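Local coordinates for protein type C neurotoxin (Clostridium botulinum, PDB 3PME) that probably binds gangliosides and membrane lipids of nerve cells, as the receptor-binding domain of a mosaic C/D botulinum neurotoxin, at residues G319-L331 / A383-K395. Residues are numbered along the deposited sequence; the frame is centred on the assembly and turned at random.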
loop_
_atom_site.group_PDB
_atom_site.type_symbol
_atom_site.label_atom_id
_atom_site.label_comp_id
_atom_site.label_asym_id
_atom_site.label_seq_id
_atom_site.Cartn_x
_atom_site.Cartn_y
_atom_site.Cartn_z
ATOM N N GLY A 319 16.101 -8.347 37.286
ATOM C CA GLY A 319 16.501 -7.069 36.723
ATOM C C GLY A 319 17.938 -6.996 36.229
ATOM O O GLY A 319 18.427 -5.913 35.903
ATOM N N GLN A 320 18.614 -8.139 36.156
ATOM C CA GLN A 320 20.027 -8.155 35.778
ATOM C C GLN A 320 20.324 -8.820 34.430
ATOM O O GLN A 320 21.484 -9.053 34.094
ATOM C CB GLN A 320 20.869 -8.805 36.883
ATOM C CG GLN A 320 20.707 -8.150 38.254
ATOM C CD GLN A 320 21.181 -6.705 38.279
ATOM O OE1 GLN A 320 22.070 -6.316 37.519
ATOM N NE2 GLN A 320 20.592 -5.905 39.162
ATOM N N CYS A 321 19.284 -9.118 33.658
ATOM C CA CYS A 321 19.469 -9.739 32.348
ATOM C C CYS A 321 20.391 -8.908 31.458
ATOM O O CYS A 321 20.297 -7.681 31.430
ATOM C CB CYS A 321 18.120 -9.946 31.655
ATOM S SG CYS A 321 18.252 -10.570 29.965
ATOM N N SER A 322 21.270 -9.583 30.723
ATOM C CA SER A 322 22.225 -8.903 29.853
ATOM C C SER A 322 22.227 -9.434 28.413
ATOM O O SER A 322 22.705 -8.756 27.500
ATOM C CB SER A 322 23.635 -8.999 30.438
ATOM O OG SER A 322 24.067 -10.349 30.480
ATOM N N LYS A 323 21.710 -10.644 28.210
ATOM C CA LYS A 323 21.603 -11.203 26.863
ATOM C C LYS A 323 20.252 -11.878 26.636
ATOM O O LYS A 323 19.725 -12.541 27.528
ATOM C CB LYS A 323 22.734 -12.198 26.586
ATOM C CG LYS A 323 22.691 -12.804 25.181
ATOM C CD LYS A 323 23.683 -13.954 25.035
ATOM C CE LYS A 323 23.603 -14.594 23.657
ATOM N NZ LYS A 323 24.351 -15.886 23.610
ATOM N N ASN A 324 19.706 -11.711 25.436
ATOM C CA ASN A 324 18.422 -12.302 25.074
ATOM C C ASN A 324 17.317 -11.873 26.025
ATOM O O ASN A 324 16.491 -12.684 26.460
ATOM C CB ASN A 324 18.525 -13.824 25.013
ATOM C CG ASN A 324 19.446 -14.290 23.911
ATOM O OD1 ASN A 324 19.603 -13.611 22.900
ATOM N ND2 ASN A 324 20.069 -15.448 24.103
ATOM N N CYS A 325 17.304 -10.582 26.339
ATOM C CA CYS A 325 16.348 -10.033 27.289
ATOM C C CYS A 325 15.017 -9.759 26.611
ATOM O O CYS A 325 14.983 -9.280 25.484
ATOM C CB CYS A 325 16.906 -8.750 27.899
ATOM S SG CYS A 325 18.545 -9.008 28.627
ATOM N N VAL A 326 13.928 -10.078 27.299
ATOM C CA VAL A 326 12.591 -9.933 26.736
ATOM C C VAL A 326 11.770 -9.069 27.679
ATOM O O VAL A 326 11.574 -9.438 28.830
ATOM C CB VAL A 326 11.888 -11.290 26.585
ATOM C CG1 VAL A 326 10.472 -11.103 26.050
ATOM C CG2 VAL A 326 12.691 -12.218 25.666
ATOM N N TYR A 327 11.296 -7.925 27.181
ATOM C CA TYR A 327 10.550 -6.966 27.992
ATOM C C TYR A 327 9.118 -6.823 27.490
ATOM O O TYR A 327 8.867 -6.663 26.299
ATOM C CB TYR A 327 11.223 -5.590 27.969
ATOM C CG TYR A 327 12.673 -5.591 28.360
ATOM C CD1 TYR A 327 13.052 -5.545 29.699
ATOM C CD2 TYR A 327 13.663 -5.614 27.390
ATOM C CE1 TYR A 327 14.393 -5.548 30.054
ATOM C CE2 TYR A 327 15.001 -5.601 27.734
ATOM C CZ TYR A 327 15.357 -5.571 29.063
ATOM O OH TYR A 327 16.691 -5.565 29.396
ATOM N N ALA A 328 8.172 -6.889 28.408
ATOM C CA ALA A 328 6.787 -6.612 28.081
ATOM C C ALA A 328 6.592 -5.119 27.820
ATOM O O ALA A 328 7.466 -4.291 28.112
ATOM C CB ALA A 328 5.883 -7.070 29.218
ATOM N N LEU A 329 5.434 -4.791 27.259
ATOM C CA LEU A 329 5.043 -3.403 27.042
ATOM C C LEU A 329 3.907 -3.076 27.997
ATOM O O LEU A 329 3.090 -3.938 28.326
ATOM C CB LEU A 329 4.598 -3.211 25.598
ATOM C CG LEU A 329 5.625 -3.604 24.543
ATOM C CD1 LEU A 329 5.034 -3.283 23.188
ATOM C CD2 LEU A 329 6.938 -2.855 24.752
ATOM N N LYS A 330 3.848 -1.825 28.449
ATOM C CA LYS A 330 2.840 -1.425 29.423
ATOM C C LYS A 330 2.236 -0.100 29.014
ATOM O O LYS A 330 2.774 0.587 28.154
ATOM C CB LYS A 330 3.476 -1.273 30.815
ATOM C CG LYS A 330 4.241 -2.507 31.274
ATOM C CD LYS A 330 5.083 -2.232 32.505
ATOM C CE LYS A 330 4.221 -1.934 33.711
ATOM N NZ LYS A 330 5.060 -1.698 34.923
ATOM N N LEU A 331 1.116 0.246 29.642
ATOM C CA LEU A 331 0.498 1.559 29.476
ATOM C C LEU A 331 0.910 2.475 30.628
ATOM O O LEU A 331 0.940 2.053 31.791
ATOM C CB LEU A 331 -1.030 1.432 29.447
ATOM C CG LEU A 331 -1.621 0.659 28.261
ATOM C CD1 LEU A 331 -3.143 0.656 28.273
ATOM C CD2 LEU A 331 -1.096 1.252 26.968
ATOM N N ALA A 383 0.557 -16.198 26.654
ATOM C CA ALA A 383 -0.226 -15.189 25.951
ATOM C C ALA A 383 0.492 -14.800 24.671
ATOM O O ALA A 383 1.715 -14.829 24.616
ATOM C CB ALA A 383 -0.421 -13.953 26.844
ATOM N N TYR A 384 -0.265 -14.434 23.642
ATOM C CA TYR A 384 0.333 -13.786 22.480
ATOM C C TYR A 384 0.711 -12.385 22.940
ATOM O O TYR A 384 -0.145 -11.649 23.436
ATOM C CB TYR A 384 -0.659 -13.719 21.327
ATOM C CG TYR A 384 -1.030 -15.050 20.717
ATOM C CD1 TYR A 384 -1.976 -15.873 21.316
ATOM C CD2 TYR A 384 -0.466 -15.459 19.512
ATOM C CE1 TYR A 384 -2.333 -17.090 20.731
ATOM C CE2 TYR A 384 -0.809 -16.671 18.927
ATOM C CZ TYR A 384 -1.747 -17.473 19.548
ATOM O OH TYR A 384 -2.107 -18.674 18.971
ATOM N N THR A 385 1.988 -12.034 22.806
ATOM C CA THR A 385 2.500 -10.848 23.494
ATOM C C THR A 385 3.402 -10.034 22.575
ATOM O O THR A 385 4.294 -10.591 21.929
ATOM C CB THR A 385 3.331 -11.251 24.734
ATOM O OG1 THR A 385 2.598 -12.203 25.525
ATOM C CG2 THR A 385 3.684 -10.022 25.582
ATOM N N PRO A 386 3.171 -8.712 22.499
ATOM C CA PRO A 386 4.163 -7.834 21.877
ATOM C C PRO A 386 5.252 -7.552 22.912
ATOM O O PRO A 386 4.936 -7.175 24.049
ATOM C CB PRO A 386 3.362 -6.563 21.580
ATOM C CG PRO A 386 2.354 -6.497 22.725
ATOM C CD PRO A 386 2.047 -7.959 23.084
ATOM N N VAL A 387 6.509 -7.762 22.529
ATOM C CA VAL A 387 7.635 -7.615 23.449
ATOM C C VAL A 387 8.774 -6.872 22.776
ATOM O O VAL A 387 8.864 -6.850 21.551
ATOM C CB VAL A 387 8.175 -8.993 23.951
ATOM C CG1 VAL A 387 7.165 -9.675 24.871
ATOM C CG2 VAL A 387 8.550 -9.896 22.775
ATOM N N ALA A 388 9.644 -6.272 23.583
ATOM C CA ALA A 388 10.893 -5.704 23.098
ATOM C C ALA A 388 12.017 -6.674 23.454
ATOM O O ALA A 388 12.169 -7.045 24.623
ATOM C CB ALA A 388 11.133 -4.343 23.751
ATOM N N VAL A 389 12.784 -7.114 22.460
ATOM C CA VAL A 389 13.866 -8.067 22.728
ATOM C C VAL A 389 15.245 -7.541 22.338
ATOM O O VAL A 389 15.400 -6.809 21.356
ATOM C CB VAL A 389 13.636 -9.436 22.030
ATOM C CG1 VAL A 389 12.223 -9.920 22.278
ATOM C CG2 VAL A 389 13.900 -9.345 20.538
ATOM N N THR A 390 16.262 -7.939 23.098
ATOM C CA THR A 390 17.634 -7.598 22.734
ATOM C C THR A 390 18.250 -8.692 21.867
ATOM O O THR A 390 17.656 -9.758 21.679
ATOM C CB THR A 390 18.532 -7.412 23.977
ATOM O OG1 THR A 390 18.682 -8.671 24.648
ATOM C CG2 THR A 390 17.946 -6.377 24.935
ATOM N N ASN A 391 19.442 -8.424 21.343
ATOM C CA ASN A 391 20.168 -9.430 20.585
ATOM C C ASN A 391 19.294 -9.991 19.469
ATOM O O ASN A 391 19.072 -11.202 19.373
ATOM C CB ASN A 391 20.614 -10.542 21.534
ATOM C CG ASN A 391 21.490 -10.020 22.650
ATOM O OD1 ASN A 391 21.056 -9.885 23.798
ATOM N ND2 ASN A 391 22.730 -9.690 22.311
ATOM N N TYR A 392 18.811 -9.099 18.614
ATOM C CA TYR A 392 17.767 -9.448 17.666
ATOM C C TYR A 392 18.265 -9.618 16.240
ATOM O O TYR A 392 17.463 -9.679 15.315
ATOM C CB TYR A 392 16.677 -8.373 17.694
ATOM C CG TYR A 392 17.197 -6.962 17.491
ATOM C CD1 TYR A 392 17.530 -6.498 16.226
ATOM C CD2 TYR A 392 17.347 -6.090 18.570
ATOM C CE1 TYR A 392 18.000 -5.204 16.036
ATOM C CE2 TYR A 392 17.813 -4.801 18.388
ATOM C CZ TYR A 392 18.142 -4.364 17.116
ATOM O OH TYR A 392 18.597 -3.071 16.944
ATOM N N GLU A 393 19.583 -9.697 16.070
ATOM C CA GLU A 393 20.173 -9.769 14.736
ATOM C C GLU A 393 19.562 -10.898 13.901
ATOM O O GLU A 393 19.281 -10.724 12.708
ATOM C CB GLU A 393 21.695 -9.938 14.837
ATOM C CG GLU A 393 22.420 -8.809 15.593
ATOM C CD GLU A 393 22.313 -8.909 17.118
ATOM O OE1 GLU A 393 21.896 -9.964 17.642
ATOM O OE2 GLU A 393 22.665 -7.919 17.802
ATOM N N THR A 394 19.339 -12.049 14.530
ATOM C CA THR A 394 18.834 -13.217 13.811
ATOM C C THR A 394 17.336 -13.165 13.550
ATOM O O THR A 394 16.788 -14.052 12.892
ATOM C CB THR A 394 19.143 -14.521 14.564
ATOM O OG1 THR A 394 18.594 -14.450 15.884
ATOM C CG2 THR A 394 20.639 -14.730 14.656
ATOM N N LYS A 395 16.677 -12.128 14.060
ATOM C CA LYS A 395 15.234 -11.986 13.897
ATOM C C LYS A 395 14.850 -10.914 12.885
ATOM O O LYS A 395 13.661 -10.675 12.656
ATOM C CB LYS A 395 14.570 -11.663 15.241
ATOM C CG LYS A 395 14.484 -12.840 16.196
ATOM C CD LYS A 395 13.494 -13.882 15.699
ATOM C CE LYS A 395 13.257 -14.975 16.735
ATOM N NZ LYS A 395 12.369 -16.045 16.190
HETATM O O HOH W 1 3.626 -6.744 26.433
#
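Antiparallel strands 326-332 and 383-389 pair in the C-terminal receptor-binding region, and the disulfide loop C321-C325 is tied to T390 and N391. Y327 and A388 form a hydrogen-bonded pair: Y327 N gives to A388 O at 2.8 Å, and A388 N returns a bond to Y327 O at 2.9 Å. V326 and V389 form a non-hydrogen-bonded pair, their side chains side by side on one face. There V326 CG1 packs on V387 CB at 3.8 Å. On the other face the Y327 ring turns its edge to A388 O and T390 CG2, and R308 makes a cation-pi contact with it. The fold here is a beta-trefoil, as in other clostridial neurotoxins; strand 302-308 pairs with 326-332, and 366-373 with 383-389. T390 N bonds to C325 O. T390 OG1 accepts from C325 N at 2.9 Å and donates to N391 OD1 at 2.8 Å. With chi1 67°, OG1 sits between the backbone N and carbonyl carbon, while CG2 is left to meet C325 CB and the tyrosine edge. N391 OD1 also takes N324 N at 2.8 Å, nearly straight at 168°. Its two donors come from opposite faces of the amide. Toward P386, one water bridges L329 N and P386 O.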